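N-acetylglucosamine-6-phosphate deacetylase (Mycobacterium smegmatis, PDB 6FV4) probably removes the acetyl group from N-acetylglucosamine 6-phosphate, using a divalent metal cofactor held in an amidohydrolase active site. Local coordinates at residues S121-Q126 and D133-E138; G79-S82 and E88-R91; A106-A111 and L117-G122; G161-V166 and I190-N195. The protein carries 1 engineered substitution. All blocks are in the same frame, centred on the assembly; numbering follows the deposited sequence.

Contact 1: residues S121-Q126 and D133-E138; sequences SGLARQ and DGIHLE. With CD (cadmium ion), chain J; ZN (zinc ion), chain H.
The methyl tip of I135, CD1, presses against the helix 113-129 where L123 meets A124. CD1 lies 3.7 Å from L123 CB and 3.7 Å from A124 N, so it touches backbone as well as side chain, and A124 CB stands at its flank at 4.4 Å from CD1. CG1 of I135 is anti to its carbonyl carbon and the chain runs on extended (chi2 167°), which delivers CD1 to the helix. T173 and V127 also pack on I135, while L123 turns its branched end to A106 and L108 of the neighbouring strand 104-109. This is helix-on-strand packing within a beta-alpha-beta unit of the amidohydrolase barrel, and strand 134-138 goes on to the metal centre. There E138, with CG anti to its backbone N and the chain extended, splits its carboxylate between two ions: OE1 binds zinc at 2.1 Å and OE2 binds cadmium at 2.4 Å. H72 and H74 share the zinc; H150, H204 and H225 share the cadmium, as does a water 2.6 Å from the ion. The two segments meet by van der Waals packing alone, so I135 fits strand to helix by shape, while the bridging carboxylate sits at the strand's far end.

Contact 2: residues G79-S82 and E88-R91; sequences GNFS and ETAR
E88 reaches N80 through a side chain that leaves the helix with CG anti to the carbonyl carbon (chi1 -60°) and then bends (chi2 -128°), folding its carboxylate back onto the backbone of strand 79-80. OE1 accepts N80 N at 2.7 Å in an almost straight bond (173° at the hydrogen), the N-H meeting the oxygen nearly end-on. The same OE1 takes a proton from a water at 2.8 Å, whose link to N80 ND2 is weak. Two donors therefore grip this one oxygen. Beside it G79, with no side chain, allows the two backbones to close up, and its CA makes a CH...O contact with E88 O at 3.5 Å. One residue on, T89 meets F81 at the ring edge: CG2 lies 3.9 Å from F81 CE1, and OG1 sits in the ring plane. A water 2.8 Å from T89 OG1 also reaches N80 O at 3.0 Å, though with more acceptors nearby than protons. T89 OG1 pairs mainly with Q126 OE1 on helix 113-129, T85 O competing for the same proton. Strand 79-80 pairs with strand 63-76, which carries the zinc ligands H72 and H74, and F81 is bonded to H74 through the backbone. The chemistry is mixed: a carboxylate docks the strand's amide to helix 86-98, an aromatic edge packs against a methyl, and the pair of donors on OE1 would favour an ionised E88.

Contact 3: residues A106-A111 and L117-G122; sequences ASLVTA and LRQVSG
L108 and Q119 run alongside each other in opposite directions, and their overlap is the tight part of this contact. Both methyls of L108 lie against one side of the glutamine: CD1 is 3.7 Å from Q119 CB, and CD2 is 3.7 Å from Q119 OE1. V120 completes the apolar patch with CG2 at 3.9 Å from L108 CD1. V120 places CG1 anti to its backbone N, which turns that second methyl toward V166 of helix 160-170 and leaves CG2 for L108. L123, one turn further along helix 113-129, packs on L108 too. Toward the end of strand 104-109 the fit is looser. A111 CB approaches Q119 OE1 at 4.0 Å, and a water links the two segments here. Its two protons go to Q119 OE1 at 2.7 Å and V109 O at 2.9 Å, joining helix to strand through one molecule. Q119 reaches it with a chain extended beyond CG (chi2 169°). The pair belongs to the strand-to-helix step of a beta-alpha-beta unit in the amidohydrolase barrel, with S107 and V109 on the other side of the strand touching the zinc ligand H74. Q119 serves in two ways: its aliphatic part joins the leucine-valine packing, while its buried carbonyl oxygen is satisfied by water and bridges to the strand's backbone.

Contact 4: residues G161-V166 and I190-N195; sequences GEIGRV and IAQLVN
The carboxamide of Q192 lies against I163, whose CG2 sits 3.7 Å from each of CD, OE1 and NE2 of Q192. The methyl stands over one face, displaced from CD toward the side bearing OE1 and NE2. I163 CB backs it up at 3.7 Å from Q192 OE1, and I163 CD1 also touches that oxygen. At the other end of the amide, NE2 comes to 3.7 Å from G164 N, a packing distance; its polar partner is P160 O, to which it is hydrogen-bonded just before the helix segment. That bond supports the amide's orientation, with OE1 lying nearer I163 CB and CD1. The second flat group, the guanidinium of R165, folds back over its own helix: one face has E162 N 3.3 Å above the plane and G161 C slightly further up, both offset toward the rim. The two helices are neighbours on the outside of the amidohydrolase barrel; segments 161-166 and 190-195 run nearly parallel, with a signed crossing angle of -22° and axes 10.9 Å apart at closest approach. Q192 spans this spacing with CG anti to its backbone N (chi1 -162°) and an extended chain beyond, which carries the amide across to helix 160-170. One residue on, L193 adds a lighter apolar touch, CD2 to I163 CG2 at 4.1 Å, and the same leucine packs inward on V177 and I179 of strand 174-179. W141 and P158 press on I163 from the loops, while E162 turns from the interface to a salt bridge with R156.

How the contacts relate
Contacts 1 and 3 are fully buried and use the same helix, 113-129, against the adjacent strands 134-138 and 104-109, whose backbones are hydrogen-bonded through H136. L123 and L108 join their apolar cores. Contact 2 is partly buried and more polar, linking helix 86-98 to the strand beside the zinc ligands; it meets contact 3 where F81 packs on A106 and S82 on L108. Contact 4 is the most peripheral, a helix-helix pair that reaches contacts 1 and 3 through V166 and leaves contact 2 about 13 Å away at nearest atoms. Contact 1 alone includes a metal ligand; water bridges the segments in contacts 2 and 3.

Contact 1: residues S121-Q126 and D133-E138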
loop_
_atom_site.group_PDB
_atom_site.type_symbol
_atom_site.label_atom_id
_atom_site.label_comp_id
_atom_site.label_asym_id
_atom_site.label_seq_id
_atom_site.Cartn_x
_atom_site.Cartn_y
_atom_site.Cartn_z
ATOM N N SER B 121 -29.498 -22.318 -11.154
ATOM C CA SER B 121 -30.344 -22.643 -12.301
ATOM C C SER B 121 -31.241 -21.475 -12.690
ATOM O O SER B 121 -31.342 -21.122 -13.871
ATOM C CB SER B 121 -31.206 -23.879 -12.001
ATOM O OG SER B 121 -30.433 -25.059 -12.019
ATOM N N GLY B 122 -31.909 -20.864 -11.706
ATOM C CA GLY B 122 -32.792 -19.744 -12.004
ATOM C C GLY B 122 -32.070 -18.493 -12.486
ATOM O O GLY B 122 -32.573 -17.771 -13.358
ATOM N N LEU B 123 -30.901 -18.190 -11.912
ATOM C CA LEU B 123 -30.190 -17.003 -12.382
ATOM C C LEU B 123 -29.592 -17.232 -13.768
ATOM O O LEU B 123 -29.495 -16.290 -14.565
ATOM C CB LEU B 123 -29.093 -16.588 -11.385
ATOM C CG LEU B 123 -29.463 -15.828 -10.110
ATOM C CD1 LEU B 123 -28.191 -15.357 -9.365
ATOM C CD2 LEU B 123 -30.351 -14.629 -10.422
ATOM N N ALA B 124 -29.184 -18.468 -14.079
ATOM C CA ALA B 124 -28.641 -18.751 -15.410
ATOM C C ALA B 124 -29.657 -18.424 -16.503
ATOM O O ALA B 124 -29.286 -17.981 -17.593
ATOM C CB ALA B 124 -28.219 -20.219 -15.507
ATOM N N ARG B 125 -30.944 -18.625 -16.224
ATOM C CA ARG B 125 -31.975 -18.271 -17.198
ATOM C C ARG B 125 -32.040 -16.759 -17.404
ATOM O O ARG B 125 -32.264 -16.275 -18.526
ATOM C CB ARG B 125 -33.328 -18.827 -16.739
ATOM C CG ARG B 125 -34.482 -18.463 -17.656
ATOM C CD ARG B 125 -35.798 -19.125 -17.209
ATOM N NE ARG B 125 -36.919 -18.350 -17.725
ATOM C CZ ARG B 125 -37.518 -17.383 -17.040
ATOM N NH1 ARG B 125 -37.117 -17.110 -15.804
ATOM N NH2 ARG B 125 -38.522 -16.700 -17.583
ATOM N N GLN B 126 -31.835 -15.988 -16.343
ATOM C CA GLN B 126 -31.815 -14.540 -16.523
ATOM C C GLN B 126 -30.520 -14.045 -17.159
ATOM O O GLN B 126 -30.535 -13.014 -17.841
ATOM C CB GLN B 126 -32.080 -13.855 -15.189
ATOM C CG GLN B 126 -33.571 -13.869 -14.853
ATOM C CD GLN B 126 -33.817 -14.066 -13.397
ATOM O OE1 GLN B 126 -32.896 -13.965 -12.590
ATOM N NE2 GLN B 126 -35.063 -14.334 -13.034
ATOM N N ASP B 133 -25.374 -10.437 -16.459
ATOM C CA ASP B 133 -24.323 -10.876 -17.359
ATOM C C ASP B 133 -23.524 -12.058 -16.827
ATOM O O ASP B 133 -22.640 -12.567 -17.528
ATOM C CB ASP B 133 -23.408 -9.686 -17.665
ATOM C CG ASP B 133 -24.177 -8.520 -18.274
ATOM O OD1 ASP B 133 -24.237 -8.448 -19.523
ATOM O OD2 ASP B 133 -24.750 -7.694 -17.510
ATOM N N GLY B 134 -23.831 -12.533 -15.629
ATOM C CA GLY B 134 -23.047 -13.593 -15.038
ATOM C C GLY B 134 -23.518 -13.805 -13.624
ATOM O O GLY B 134 -24.379 -13.080 -13.122
ATOM N N ILE B 135 -22.937 -14.820 -12.986
ATOM C CA ILE B 135 -23.233 -15.170 -11.602
ATOM C C ILE B 135 -21.931 -15.216 -10.821
ATOM O O ILE B 135 -20.905 -15.689 -11.324
ATOM C CB ILE B 135 -23.964 -16.526 -11.486
ATOM C CG1 ILE B 135 -25.246 -16.529 -12.325
ATOM C CG2 ILE B 135 -24.260 -16.834 -10.002
ATOM C CD1 ILE B 135 -25.884 -17.965 -12.514
ATOM N N HIS B 136 -21.981 -14.740 -9.586
ATOM C CA HIS B 136 -20.868 -14.803 -8.658
ATOM C C HIS B 136 -21.325 -15.588 -7.439
ATOM O O HIS B 136 -22.321 -15.224 -6.803
ATOM C CB HIS B 136 -20.430 -13.388 -8.280
ATOM C CG HIS B 136 -19.534 -13.310 -7.082
ATOM N ND1 HIS B 136 -19.561 -12.235 -6.220
ATOM C CD2 HIS B 136 -18.558 -14.132 -6.625
ATOM C CE1 HIS B 136 -18.665 -12.409 -5.266
ATOM N NE2 HIS B 136 -18.029 -13.542 -5.495
ATOM N N LEU B 137 -20.614 -16.663 -7.117
ATOM C CA LEU B 137 -20.911 -17.431 -5.910
ATOM C C LEU B 137 -20.017 -16.916 -4.792
ATOM O O LEU B 137 -18.841 -17.288 -4.700
ATOM C CB LEU B 137 -20.699 -18.920 -6.139
ATOM C CG LEU B 137 -21.406 -19.478 -7.380
ATOM C CD1 LEU B 137 -21.070 -20.947 -7.517
ATOM C CD2 LEU B 137 -22.896 -19.253 -7.277
ATOM N N GLU B 138 -20.570 -16.043 -3.951
ATOM C CA GLU B 138 -19.871 -15.580 -2.748
ATOM C C GLU B 138 -20.248 -16.493 -1.583
ATOM O O GLU B 138 -21.011 -16.141 -0.680
ATOM C CB GLU B 138 -20.200 -14.131 -2.444
ATOM C CG GLU B 138 -19.294 -13.593 -1.314
ATOM C CD GLU B 138 -19.530 -12.153 -1.002
ATOM O OE1 GLU B 138 -20.667 -11.712 -1.183
ATOM O OE2 GLU B 138 -18.580 -11.470 -0.568
HETATM CD CD CD J . -19.231 -10.401 1.507
HETATM ZN ZN ZN H . -21.251 -9.735 -1.380
HETATM O O HOH W 1 -19.430 -9.018 3.691
#

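Contact 2: residues G79-S82 and E88-R91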
loop_
_atom_site.group_PDB
_atom_site.type_symbol
_atom_site.label_atom_id
_atom_site.label_comp_id
_atom_site.label_asym_id
_atom_site.label_seq_id
_atom_site.Cartn_x
_atom_site.Cartn_y
_atom_site.Cartn_z
ATOM N N GLY B 79 -35.388 -6.060 -4.726
ATOM C CA GLY B 79 -35.177 -7.402 -5.243
ATOM C C GLY B 79 -33.861 -8.008 -4.784
ATOM O O GLY B 79 -32.830 -7.345 -4.772
ATOM N N ASN B 80 -33.913 -9.277 -4.408
ATOM C CA ASN B 80 -32.729 -10.078 -4.101
ATOM C C ASN B 80 -32.451 -11.028 -5.258
ATOM O O ASN B 80 -33.349 -11.773 -5.672
ATOM C CB ASN B 80 -32.943 -10.888 -2.820
ATOM C CG ASN B 80 -32.436 -10.181 -1.580
ATOM O OD1 ASN B 80 -31.236 -9.907 -1.458
ATOM N ND2 ASN B 80 -33.344 -9.891 -0.644
ATOM N N PHE B 81 -31.212 -11.018 -5.772
ATOM C CA PHE B 81 -30.851 -12.033 -6.766
ATOM C C PHE B 81 -30.958 -13.441 -6.193
ATOM O O PHE B 81 -31.336 -14.372 -6.916
ATOM C CB PHE B 81 -29.441 -11.790 -7.317
ATOM C CG PHE B 81 -29.326 -10.552 -8.155
ATOM C CD1 PHE B 81 -30.196 -10.323 -9.200
ATOM C CD2 PHE B 81 -28.348 -9.602 -7.878
ATOM C CE1 PHE B 81 -30.097 -9.172 -9.963
ATOM C CE2 PHE B 81 -28.233 -8.458 -8.642
ATOM C CZ PHE B 81 -29.105 -8.229 -9.678
ATOM N N SER B 82 -30.681 -13.618 -4.893
ATOM C CA SER B 82 -30.819 -14.937 -4.276
ATOM C C SER B 82 -32.244 -15.498 -4.345
ATOM O O SER B 82 -32.423 -16.701 -4.122
ATOM C CB SER B 82 -30.362 -14.890 -2.819
ATOM O OG SER B 82 -31.189 -14.023 -2.068
ATOM N N GLU B 88 -37.925 -10.408 -8.891
ATOM C CA GLU B 88 -36.884 -9.833 -8.048
ATOM C C GLU B 88 -35.687 -9.399 -8.883
ATOM O O GLU B 88 -35.126 -8.325 -8.651
ATOM C CB GLU B 88 -36.474 -10.828 -6.967
ATOM C CG GLU B 88 -37.634 -11.213 -6.079
ATOM C CD GLU B 88 -37.365 -11.047 -4.607
ATOM O OE1 GLU B 88 -36.448 -10.282 -4.230
ATOM O OE2 GLU B 88 -38.085 -11.690 -3.810
ATOM N N THR B 89 -35.288 -10.212 -9.861
ATOM C CA THR B 89 -34.166 -9.825 -10.708
ATOM C C THR B 89 -34.495 -8.582 -11.518
ATOM O O THR B 89 -33.649 -7.689 -11.667
ATOM C CB THR B 89 -33.772 -10.983 -11.615
ATOM O OG1 THR B 89 -33.335 -12.065 -10.792
ATOM C CG2 THR B 89 -32.613 -10.574 -12.553
ATOM N N ALA B 90 -35.727 -8.489 -12.026
ATOM C CA ALA B 90 -36.102 -7.329 -12.829
ATOM C C ALA B 90 -36.032 -6.042 -12.011
ATOM O O ALA B 90 -35.599 -5.004 -12.519
ATOM C CB ALA B 90 -37.494 -7.511 -13.420
ATOM N N ARG B 91 -36.450 -6.094 -10.742
ATOM C CA ARG B 91 -36.435 -4.905 -9.896
ATOM C C ARG B 91 -35.010 -4.476 -9.560
ATOM O O ARG B 91 -34.705 -3.272 -9.522
ATOM C CB ARG B 91 -37.229 -5.164 -8.610
ATOM C CG ARG B 91 -38.733 -5.097 -8.776
ATOM C CD ARG B 91 -39.444 -4.776 -7.461
ATOM N NE ARG B 91 -39.281 -5.834 -6.463
ATOM C CZ ARG B 91 -40.078 -6.895 -6.346
ATOM N NH1 ARG B 91 -41.107 -7.052 -7.167
ATOM N NH2 ARG B 91 -39.849 -7.805 -5.404
HETATM O O HOH W 2 -34.120 -12.992 -8.283
HETATM O O HOH W 3 -36.440 -9.109 -1.678
#

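Contact 3: residues A106-A111 and L117-G122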
loop_
_atom_site.group_PDB
_atom_site.type_symbol
_atom_site.label_atom_id
_atom_site.label_comp_id
_atom_site.label_asym_id
_atom_site.label_seq_id
_atom_site.Cartn_x
_atom_site.Cartn_y
_atom_site.Cartn_z
ATOM N N ALA B 106 -24.441 -10.956 -10.829
ATOM C CA ALA B 106 -25.312 -11.158 -9.682
ATOM C C ALA B 106 -24.664 -12.150 -8.729
ATOM O O ALA B 106 -24.234 -13.224 -9.144
ATOM C CB ALA B 106 -26.689 -11.651 -10.129
ATOM N N SER B 107 -24.580 -11.781 -7.458
ATOM C CA SER B 107 -23.881 -12.572 -6.458
ATOM C C SER B 107 -24.868 -13.346 -5.601
ATOM O O SER B 107 -25.938 -12.838 -5.253
ATOM C CB SER B 107 -23.023 -11.696 -5.533
ATOM O OG SER B 107 -22.185 -10.816 -6.249
ATOM N N LEU B 108 -24.464 -14.547 -5.204
ATOM C CA LEU B 108 -25.228 -15.372 -4.290
ATOM C C LEU B 108 -24.408 -15.596 -3.036
ATOM O O LEU B 108 -23.233 -15.948 -3.127
ATOM C CB LEU B 108 -25.564 -16.734 -4.930
ATOM C CG LEU B 108 -26.425 -16.744 -6.178
ATOM C CD1 LEU B 108 -26.525 -18.171 -6.711
ATOM C CD2 LEU B 108 -27.818 -16.226 -5.827
ATOM N N VAL B 109 -25.035 -15.454 -1.865
ATOM C CA VAL B 109 -24.333 -15.717 -0.611
ATOM C C VAL B 109 -24.359 -17.208 -0.300
ATOM O O VAL B 109 -25.034 -17.987 -0.981
ATOM C CB VAL B 109 -24.927 -14.927 0.567
ATOM C CG1 VAL B 109 -24.831 -13.430 0.323
ATOM C CG2 VAL B 109 -26.360 -15.366 0.823
ATOM N N THR B 110 -23.623 -17.599 0.742
ATOM C CA THR B 110 -23.552 -18.987 1.183
ATOM C C THR B 110 -24.945 -19.588 1.324
ATOM O O THR B 110 -25.827 -19.014 1.969
ATOM C CB THR B 110 -22.794 -19.074 2.515
ATOM O OG1 THR B 110 -21.404 -18.792 2.300
ATOM C CG2 THR B 110 -22.906 -20.451 3.117
ATOM N N ALA B 111 -25.146 -20.735 0.687
ATOM C CA ALA B 111 -26.433 -21.418 0.717
ATOM C C ALA B 111 -26.216 -22.922 0.782
ATOM O O ALA B 111 -25.130 -23.430 0.489
ATOM C CB ALA B 111 -27.294 -21.064 -0.505
ATOM N N LEU B 117 -28.205 -24.971 -6.008
ATOM C CA LEU B 117 -28.472 -25.426 -7.368
ATOM C C LEU B 117 -29.702 -24.747 -7.955
ATOM O O LEU B 117 -29.703 -24.367 -9.134
ATOM C CB LEU B 117 -28.630 -26.946 -7.391
ATOM C CG LEU B 117 -27.318 -27.718 -7.298
ATOM C CD1 LEU B 117 -27.581 -29.215 -7.078
ATOM C CD2 LEU B 117 -26.487 -27.501 -8.549
ATOM N N ARG B 118 -30.761 -24.586 -7.155
ATOM C CA ARG B 118 -31.957 -23.891 -7.629
ATOM C C ARG B 118 -31.649 -22.433 -7.970
ATOM O O ARG B 118 -32.063 -21.926 -9.022
ATOM C CB ARG B 118 -33.063 -23.979 -6.573
ATOM C CG ARG B 118 -34.183 -22.936 -6.724
ATOM C CD ARG B 118 -35.141 -22.902 -5.518
ATOM N NE ARG B 118 -34.465 -22.595 -4.258
ATOM C CZ ARG B 118 -34.185 -21.365 -3.835
ATOM N NH1 ARG B 118 -34.526 -20.307 -4.569
ATOM N NH2 ARG B 118 -33.550 -21.185 -2.683
ATOM N N GLN B 119 -30.921 -21.742 -7.087
ATOM C CA GLN B 119 -30.589 -20.341 -7.334
ATOM C C GLN B 119 -29.748 -20.195 -8.595
ATOM O O GLN B 119 -30.027 -19.344 -9.446
ATOM C CB GLN B 119 -29.861 -19.759 -6.123
ATOM C CG GLN B 119 -30.728 -19.646 -4.888
ATOM C CD GLN B 119 -29.919 -19.327 -3.640
ATOM O OE1 GLN B 119 -28.710 -19.147 -3.707
ATOM N NE2 GLN B 119 -30.586 -19.253 -2.495
ATOM N N VAL B 120 -28.712 -21.028 -8.734
ATOM C CA VAL B 120 -27.864 -20.972 -9.922
ATOM C C VAL B 120 -28.684 -21.250 -11.177
ATOM O O VAL B 120 -28.610 -20.500 -12.159
ATOM C CB VAL B 120 -26.680 -21.943 -9.779
ATOM C CG1 VAL B 120 -26.018 -22.202 -11.130
ATOM C CG2 VAL B 120 -25.646 -21.362 -8.802
ATOM N N SER B 121 -29.498 -22.318 -11.154
ATOM C CA SER B 121 -30.344 -22.643 -12.301
ATOM C C SER B 121 -31.241 -21.475 -12.690
ATOM O O SER B 121 -31.342 -21.122 -13.871
ATOM C CB SER B 121 -31.206 -23.879 -12.001
ATOM O OG SER B 121 -30.433 -25.059 -12.019
ATOM N N GLY B 122 -31.909 -20.864 -11.706
ATOM C CA GLY B 122 -32.792 -19.744 -12.004
ATOM C C GLY B 122 -32.070 -18.493 -12.486
ATOM O O GLY B 122 -32.573 -17.771 -13.358
HETATM O O HOH W 4 -27.675 -17.356 -1.914
#

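Contact 4: residues G161-V166 and I190-N195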
loop_
_atom_site.group_PDB
_atom_site.type_symbol
_atom_site.label_atom_id
_atom_site.label_comp_id
_atom_site.label_asym_id
_atom_site.label_seq_id
_atom_site.Cartn_x
_atom_site.Cartn_y
_atom_site.Cartn_z
ATOM N N GLY B 161 -17.048 -32.573 -6.426
ATOM C CA GLY B 161 -18.331 -33.022 -6.949
ATOM C C GLY B 161 -19.389 -31.932 -6.929
ATOM O O GLY B 161 -20.043 -31.668 -7.939
ATOM N N GLU B 162 -19.561 -31.265 -5.781
ATOM C CA GLU B 162 -20.552 -30.191 -5.726
ATOM C C GLU B 162 -20.177 -29.028 -6.640
ATOM O O GLU B 162 -21.059 -28.386 -7.222
ATOM C CB GLU B 162 -20.745 -29.685 -4.296
ATOM C CG GLU B 162 -21.748 -28.552 -4.256
ATOM C CD GLU B 162 -22.179 -28.178 -2.872
ATOM O OE1 GLU B 162 -21.669 -28.797 -1.918
ATOM O OE2 GLU B 162 -23.024 -27.261 -2.739
ATOM N N ILE B 163 -18.885 -28.749 -6.798
ATOM C CA ILE B 163 -18.478 -27.670 -7.693
ATOM C C ILE B 163 -18.857 -28.006 -9.134
ATOM O O ILE B 163 -19.461 -27.193 -9.846
ATOM C CB ILE B 163 -16.971 -27.382 -7.532
ATOM C CG1 ILE B 163 -16.710 -26.758 -6.161
ATOM C CG2 ILE B 163 -16.481 -26.471 -8.632
ATOM C CD1 ILE B 163 -15.269 -26.321 -5.933
ATOM N N GLY B 164 -18.543 -29.219 -9.573
ATOM C CA GLY B 164 -18.948 -29.629 -10.911
ATOM C C GLY B 164 -20.455 -29.585 -11.112
ATOM O O GLY B 164 -20.940 -29.117 -12.149
ATOM N N ARG B 165 -21.216 -30.038 -10.109
ATOM C CA ARG B 165 -22.676 -30.008 -10.203
ATOM C C ARG B 165 -23.204 -28.583 -10.290
ATOM O O ARG B 165 -24.134 -28.302 -11.059
ATOM C CB ARG B 165 -23.285 -30.722 -9.002
ATOM C CG ARG B 165 -23.041 -32.222 -8.997
ATOM C CD ARG B 165 -23.891 -32.877 -7.947
ATOM N NE ARG B 165 -23.505 -32.501 -6.592
ATOM C CZ ARG B 165 -22.642 -33.184 -5.849
ATOM N NH1 ARG B 165 -22.062 -34.269 -6.343
ATOM N NH2 ARG B 165 -22.346 -32.777 -4.621
ATOM N N VAL B 166 -22.623 -27.665 -9.504
ATOM C CA VAL B 166 -23.070 -26.278 -9.530
ATOM C C VAL B 166 -22.689 -25.622 -10.846
ATOM O O VAL B 166 -23.490 -24.892 -11.444
ATOM C CB VAL B 166 -22.505 -25.513 -8.320
ATOM C CG1 VAL B 166 -22.735 -24.018 -8.486
ATOM C CG2 VAL B 166 -23.160 -26.015 -7.051
ATOM N N ILE B 190 -9.636 -24.021 -6.639
ATOM C CA ILE B 190 -9.205 -22.917 -7.490
ATOM C C ILE B 190 -8.723 -23.434 -8.838
ATOM O O ILE B 190 -9.015 -22.848 -9.883
ATOM C CB ILE B 190 -8.105 -22.094 -6.785
ATOM C CG1 ILE B 190 -8.702 -21.342 -5.587
ATOM C CG2 ILE B 190 -7.438 -21.159 -7.785
ATOM C CD1 ILE B 190 -7.681 -20.828 -4.589
ATOM N N ALA B 191 -7.950 -24.518 -8.837
ATOM C CA ALA B 191 -7.507 -25.081 -10.107
ATOM C C ALA B 191 -8.697 -25.580 -10.916
ATOM O O ALA B 191 -8.741 -25.416 -12.141
ATOM C CB ALA B 191 -6.505 -26.213 -9.869
ATOM N N GLN B 192 -9.684 -26.160 -10.235
ATOM C CA GLN B 192 -10.876 -26.670 -10.910
ATOM C C GLN B 192 -11.671 -25.536 -11.545
ATOM O O GLN B 192 -12.139 -25.652 -12.685
ATOM C CB GLN B 192 -11.740 -27.438 -9.907
ATOM C CG GLN B 192 -12.770 -28.380 -10.521
ATOM C CD GLN B 192 -13.763 -28.882 -9.488
ATOM O OE1 GLN B 192 -13.572 -28.695 -8.280
ATOM N NE2 GLN B 192 -14.839 -29.508 -9.954
ATOM N N LEU B 193 -11.809 -24.418 -10.826
ATOM C CA LEU B 193 -12.572 -23.286 -11.342
ATOM C C LEU B 193 -11.911 -22.678 -12.568
ATOM O O LEU B 193 -12.586 -22.385 -13.558
ATOM C CB LEU B 193 -12.747 -22.242 -10.238
ATOM C CG LEU B 193 -13.643 -22.784 -9.132
ATOM C CD1 LEU B 193 -13.408 -22.017 -7.832
ATOM C CD2 LEU B 193 -15.110 -22.744 -9.553
ATOM N N VAL B 194 -10.590 -22.477 -12.523
ATOM C CA VAL B 194 -9.890 -21.848 -13.642
ATOM C C VAL B 194 -9.962 -22.725 -14.885
ATOM O O VAL B 194 -10.145 -22.229 -16.003
ATOM C CB VAL B 194 -8.434 -21.536 -13.251
ATOM C CG1 VAL B 194 -7.610 -21.191 -14.484
ATOM C CG2 VAL B 194 -8.405 -20.415 -12.250
ATOM N N ASN B 195 -9.839 -24.040 -14.709
ATOM C CA ASN B 195 -9.920 -24.946 -15.851
ATOM C C ASN B 195 -11.302 -24.917 -16.490
ATOM O O ASN B 195 -11.420 -25.095 -17.702
ATOM C CB ASN B 195 -9.559 -26.367 -15.427
ATOM C CG ASN B 195 -8.086 -26.517 -15.103
ATOM O OD1 ASN B 195 -7.253 -25.731 -15.559
ATOM N ND2 ASN B 195 -7.756 -27.533 -14.313
#